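Local atomic coordinates of lipoteichoic acid primase (Listeria monocytogenes, PDB entry 4UOP), a protein that belongs to the sulfatase-like family and has an extracellular catalytic domain, built on a mixed beta sheet, that holds a magnesium ion. Residues S106-T117 with Y161-F172. Numbering follows the deposited sequence.
Sequences SNTADAEWSVYT and YNRDEFYPAVGF. With MG (magnesium ion), chain J.
Tyr116 and Phe166 meet rim to rim between two nearly parallel helices of the sulfatase-like fold, 107-117 and 163-169, whose axes run 12.0 Å apart at 10°. That spacing is bridged by large side chains, and the pair illustrates how an aromatic cluster can lie beside a buried carboxylate. CD2 of Tyr116 comes within 3.6 Å of CE2 of Phe166, the two rings only moderately tilted against each other. The CB of Phe166 already points toward helix 107-117, and with CG anti to the backbone N (chi1 171°) the ring tip lies between Trp113 and Tyr116. Its CE1 edge meets Trp113, rim to rim, with CE3 of Trp113 3.4 Å from CE1 of Phe166. Phe172, just beyond the Schellman turn at Gly171, completes the cluster with a T-shaped stack, its edge set over the centre of the Tyr116 ring with the planes at 83°. Strands 149-153 and 214-219 of the central sheet also supply side chains around Tyr116.

Next to this aromatic group lies the carboxylate of Glu112, buried yet accepting four hydrogen bonds. Its OE1 takes one from the hydroxyl of Tyr167 at 2.6 Å on the syn lone pair and another from OH of Tyr116 on the anti lone pair. Arg163 approaches side-on, giving both NE and NH2 to OE2 alone in a salt bridge that would be expected to favour the ionised carboxylate. The edge of the Tyr161 ring, at CD2, sits over one face of that guanidinium, and Tyr161 also packs on Ala109. At the N-terminal end of helix 107-117 the contact reaches the metal site: Thr108, with Glu66, Asp284 and His285, binds the magnesium ion. OG1 of Thr108, 2.1 Å from the magnesium, is also linked through one water to OH of Tyr161.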
loop_
_atom_site.group_PDB
_atom_site.type_symbol
_atom_site.label_atom_id
_atom_site.label_comp_id
_atom_site.label_asym_id
_atom_site.label_seq_id
_atom_site.Cartn_x
_atom_site.Cartn_y
_atom_site.Cartn_z
ATOM N N SER B 106 -1.470 -2.299 -6.016
ATOM C CA SER B 106 -2.278 -2.129 -7.223
ATOM C C SER B 106 -2.420 -3.476 -7.931
ATOM O O SER B 106 -1.653 -3.803 -8.825
ATOM C CB SER B 106 -1.609 -1.094 -8.121
ATOM O OG SER B 106 -2.451 -0.742 -9.202
ATOM N N ASN B 107 -3.419 -4.250 -7.531
ATOM C CA ASN B 107 -3.376 -5.688 -7.781
ATOM C C ASN B 107 -3.205 -6.119 -9.261
ATOM O O ASN B 107 -2.265 -6.848 -9.583
ATOM C CB ASN B 107 -4.516 -6.416 -7.076
ATOM C CG ASN B 107 -5.873 -5.791 -7.315
ATOM O OD1 ASN B 107 -6.059 -4.969 -8.215
ATOM N ND2 ASN B 107 -6.849 -6.203 -6.496
ATOM N N THR B 108 -4.064 -5.627 -10.151
ATOM C CA THR B 108 -3.975 -5.983 -11.559
ATOM C C THR B 108 -2.615 -5.584 -12.171
ATOM O O THR B 108 -1.981 -6.384 -12.844
ATOM C CB THR B 108 -5.100 -5.348 -12.391
ATOM O OG1 THR B 108 -6.368 -5.613 -11.777
ATOM C CG2 THR B 108 -5.092 -5.920 -13.804
ATOM N N ALA B 109 -2.194 -4.346 -11.911
ATOM C CA ALA B 109 -0.924 -3.846 -12.409
ATOM C C ALA B 109 0.269 -4.564 -11.787
ATOM O O ALA B 109 1.287 -4.755 -12.457
ATOM C CB ALA B 109 -0.819 -2.346 -12.206
ATOM N N ASP B 110 0.166 -4.927 -10.511
ATOM C CA ASP B 110 1.206 -5.703 -9.850
ATOM C C ASP B 110 1.334 -7.108 -10.452
ATOM O O ASP B 110 2.436 -7.648 -10.529
ATOM C CB ASP B 110 0.964 -5.796 -8.341
ATOM C CG ASP B 110 1.162 -4.466 -7.630
ATOM O OD1 ASP B 110 1.812 -3.556 -8.197
ATOM O OD2 ASP B 110 0.691 -4.341 -6.488
ATOM N N ALA B 111 0.219 -7.679 -10.899
ATOM C CA ALA B 111 0.265 -8.952 -11.594
ATOM C C ALA B 111 1.048 -8.817 -12.888
ATOM O O ALA B 111 1.947 -9.611 -13.167
ATOM C CB ALA B 111 -1.136 -9.464 -11.858
ATOM N N GLU B 112 0.713 -7.798 -13.683
ATOM C CA GLU B 112 1.418 -7.537 -14.919
ATOM C C GLU B 112 2.897 -7.305 -14.640
ATOM O O GLU B 112 3.746 -7.847 -15.348
ATOM C CB GLU B 112 0.831 -6.322 -15.618
ATOM C CG GLU B 112 -0.576 -6.535 -16.181
ATOM C CD GLU B 112 -1.000 -5.365 -17.051
ATOM O OE1 GLU B 112 -0.492 -5.263 -18.180
ATOM O OE2 GLU B 112 -1.823 -4.541 -16.583
ATOM N N TRP B 113 3.191 -6.486 -13.629
ATOM C CA TRP B 113 4.579 -6.212 -13.239
ATOM C C TRP B 113 5.361 -7.503 -12.992
ATOM O O TRP B 113 6.496 -7.676 -13.498
ATOM C CB TRP B 113 4.630 -5.318 -11.985
ATOM C CG TRP B 113 6.036 -5.081 -11.533
ATOM C CD1 TRP B 113 6.759 -5.852 -10.682
ATOM C CD2 TRP B 113 6.915 -4.042 -11.973
ATOM N NE1 TRP B 113 8.033 -5.349 -10.545
ATOM C CE2 TRP B 113 8.153 -4.236 -11.325
ATOM C CE3 TRP B 113 6.772 -2.957 -12.837
ATOM C CZ2 TRP B 113 9.239 -3.388 -11.525
ATOM C CZ3 TRP B 113 7.854 -2.115 -13.032
ATOM C CH2 TRP B 113 9.063 -2.331 -12.377
ATOM N N SER B 114 4.779 -8.367 -12.165
ATOM C CA SER B 114 5.384 -9.641 -11.778
ATOM C C SER B 114 5.655 -10.523 -12.986
ATOM O O SER B 114 6.737 -11.086 -13.139
ATOM C CB SER B 114 4.456 -10.385 -10.806
ATOM O OG SER B 114 4.425 -9.749 -9.559
ATOM N N VAL B 115 4.667 -10.616 -13.861
ATOM C CA VAL B 115 4.786 -11.466 -15.026
ATOM C C VAL B 115 5.815 -10.935 -16.032
ATOM O O VAL B 115 6.677 -11.693 -16.503
ATOM C CB VAL B 115 3.405 -11.693 -15.673
ATOM C CG1 VAL B 115 3.528 -12.464 -16.975
ATOM C CG2 VAL B 115 2.509 -12.435 -14.686
ATOM N N TYR B 116 5.765 -9.647 -16.347
ATOM C CA TYR B 116 6.666 -9.108 -17.368
ATOM C C TYR B 116 8.131 -9.030 -16.897
ATOM O O TYR B 116 9.034 -9.223 -17.709
ATOM C CB TYR B 116 6.241 -7.721 -17.844
ATOM C CG TYR B 116 4.809 -7.597 -18.324
ATOM C CD1 TYR B 116 4.150 -8.659 -18.901
ATOM C CD2 TYR B 116 4.127 -6.390 -18.204
ATOM C CE1 TYR B 116 2.834 -8.532 -19.325
ATOM C CE2 TYR B 116 2.822 -6.255 -18.619
ATOM C CZ TYR B 116 2.176 -7.328 -19.171
ATOM O OH TYR B 116 0.859 -7.200 -19.573
ATOM N N THR B 117 8.340 -8.706 -15.620
ATOM C CA THR B 117 9.673 -8.362 -15.112
ATOM C C THR B 117 10.352 -9.470 -14.317
ATOM O O THR B 117 11.579 -9.429 -14.154
ATOM C CB THR B 117 9.671 -7.092 -14.210
ATOM O OG1 THR B 117 9.032 -7.362 -12.951
ATOM C CG2 THR B 117 8.992 -5.939 -14.902
ATOM N N TYR B 161 -3.102 3.186 -14.238
ATOM C CA TYR B 161 -1.882 2.630 -13.643
ATOM C C TYR B 161 -0.608 2.975 -14.418
ATOM O O TYR B 161 0.389 2.254 -14.320
ATOM C CB TYR B 161 -1.983 1.099 -13.498
ATOM C CG TYR B 161 -3.328 0.598 -13.018
ATOM C CD1 TYR B 161 -3.923 1.121 -11.875
ATOM C CD2 TYR B 161 -4.002 -0.403 -13.711
ATOM C CE1 TYR B 161 -5.157 0.662 -11.441
ATOM C CE2 TYR B 161 -5.235 -0.880 -13.280
ATOM C CZ TYR B 161 -5.813 -0.340 -12.151
ATOM O OH TYR B 161 -7.039 -0.829 -11.736
ATOM N N ASN B 162 -0.638 4.068 -15.174
ATOM C CA ASN B 162 0.524 4.511 -15.929
ATOM C C ASN B 162 0.940 3.494 -17.015
ATOM O O ASN B 162 2.107 3.425 -17.375
ATOM C CB ASN B 162 1.690 4.771 -14.971
ATOM C CG ASN B 162 2.777 5.629 -15.579
ATOM O OD1 ASN B 162 2.492 6.597 -16.263
ATOM N ND2 ASN B 162 4.035 5.287 -15.311
ATOM N N ARG B 163 -0.018 2.735 -17.540
ATOM C CA ARG B 163 0.283 1.697 -18.538
ATOM C C ARG B 163 0.912 2.268 -19.816
ATOM O O ARG B 163 1.791 1.630 -20.414
ATOM C CB ARG B 163 -0.964 0.886 -18.901
ATOM C CG ARG B 163 -1.247 -0.250 -17.935
ATOM C CD ARG B 163 -2.677 -0.751 -18.090
ATOM N NE ARG B 163 -2.935 -1.954 -17.284
ATOM C CZ ARG B 163 -4.132 -2.274 -16.774
ATOM N NH1 ARG B 163 -5.195 -1.490 -16.965
ATOM N NH2 ARG B 163 -4.280 -3.379 -16.056
ATOM N N ASP B 164 0.476 3.464 -20.211
ATOM C CA ASP B 164 1.002 4.114 -21.417
ATOM C C ASP B 164 2.489 4.495 -21.312
ATOM O O ASP B 164 3.149 4.656 -22.332
ATOM C CB ASP B 164 0.136 5.307 -21.850
ATOM C CG ASP B 164 -0.031 6.361 -20.778
ATOM O OD1 ASP B 164 0.620 6.284 -19.708
ATOM O OD2 ASP B 164 -0.845 7.285 -21.024
ATOM N N GLU B 165 3.016 4.605 -20.094
ATOM C CA GLU B 165 4.479 4.677 -19.874
ATOM C C GLU B 165 5.117 3.331 -19.527
ATOM O O GLU B 165 6.253 3.041 -19.925
ATOM C CB GLU B 165 4.787 5.667 -18.750
ATOM C CG GLU B 165 4.281 7.077 -19.008
ATOM C CD GLU B 165 4.913 7.714 -20.233
ATOM O OE1 GLU B 165 6.099 7.416 -20.527
ATOM O OE2 GLU B 165 4.227 8.520 -20.904
ATOM N N PHE B 166 4.413 2.521 -18.750
ATOM C CA PHE B 166 4.934 1.226 -18.315
ATOM C C PHE B 166 5.175 0.265 -19.479
ATOM O O PHE B 166 6.181 -0.433 -19.511
ATOM C CB PHE B 166 3.987 0.615 -17.282
ATOM C CG PHE B 166 4.292 -0.801 -16.925
ATOM C CD1 PHE B 166 5.520 -1.146 -16.367
ATOM C CD2 PHE B 166 3.354 -1.799 -17.151
ATOM C CE1 PHE B 166 5.792 -2.459 -16.034
ATOM C CE2 PHE B 166 3.628 -3.111 -16.813
ATOM C CZ PHE B 166 4.850 -3.438 -16.259
ATOM N N TYR B 167 4.254 0.225 -20.427
ATOM C CA TYR B 167 4.380 -0.725 -21.517
ATOM C C TYR B 167 5.633 -0.467 -22.390
ATOM O O TYR B 167 6.355 -1.419 -22.696
ATOM C CB TYR B 167 3.083 -0.830 -22.316
ATOM C CG TYR B 167 1.926 -1.496 -21.585
ATOM C CD1 TYR B 167 2.126 -2.433 -20.568
ATOM C CD2 TYR B 167 0.617 -1.219 -21.947
ATOM C CE1 TYR B 167 1.056 -3.051 -19.937
ATOM C CE2 TYR B 167 -0.444 -1.823 -21.320
ATOM C CZ TYR B 167 -0.217 -2.736 -20.312
ATOM O OH TYR B 167 -1.284 -3.341 -19.692
ATOM N N PRO B 168 5.913 0.804 -22.747
ATOM C CA PRO B 168 7.206 1.183 -23.351
ATOM C C PRO B 168 8.410 0.897 -22.461
ATOM O O PRO B 168 9.439 0.447 -22.963
ATOM C CB PRO B 168 7.076 2.701 -23.549
ATOM C CG PRO B 168 5.623 2.958 -23.637
ATOM C CD PRO B 168 4.935 1.905 -22.823
ATOM N N ALA B 169 8.282 1.146 -21.156
ATOM C CA ALA B 169 9.351 0.862 -20.214
ATOM C C ALA B 169 9.791 -0.594 -20.253
ATOM O O ALA B 169 10.986 -0.879 -20.148
ATOM C CB ALA B 169 8.945 1.251 -18.795
ATOM N N VAL B 170 8.839 -1.524 -20.366
ATOM C CA VAL B 170 9.202 -2.945 -20.445
ATOM C C VAL B 170 9.475 -3.409 -21.865
ATOM O O VAL B 170 9.829 -4.560 -22.075
ATOM C CB VAL B 170 8.177 -3.900 -19.762
ATOM C CG1 VAL B 170 8.156 -3.669 -18.266
ATOM C CG2 VAL B 170 6.776 -3.767 -20.354
ATOM N N GLY B 171 9.306 -2.526 -22.841
ATOM C CA GLY B 171 9.719 -2.817 -24.203
ATOM C C GLY B 171 8.703 -3.559 -25.051
ATOM O O GLY B 171 9.090 -4.228 -25.996
ATOM N N PHE B 172 7.408 -3.436 -24.741
ATOM C CA PHE B 172 6.386 -3.873 -25.679
ATOM C C PHE B 172 6.506 -3.007 -26.937
ATOM O O PHE B 172 6.646 -1.786 -26.832
ATOM C CB PHE B 172 4.955 -3.765 -25.099
ATOM C CG PHE B 172 4.521 -4.966 -24.287
ATOM C CD1 PHE B 172 4.221 -6.169 -24.909
ATOM C CD2 PHE B 172 4.378 -4.886 -22.916
ATOM C CE1 PHE B 172 3.835 -7.270 -24.182
ATOM C CE2 PHE B 172 3.975 -5.986 -22.172
ATOM C CZ PHE B 172 3.701 -7.179 -22.808
HETATM MG MG MG J . -7.433 -7.341 -11.244
HETATM O O HOH W 1 -8.412 -5.707 -10.112
HETATM O O HOH W 2 -7.605 -3.465 -12.418
#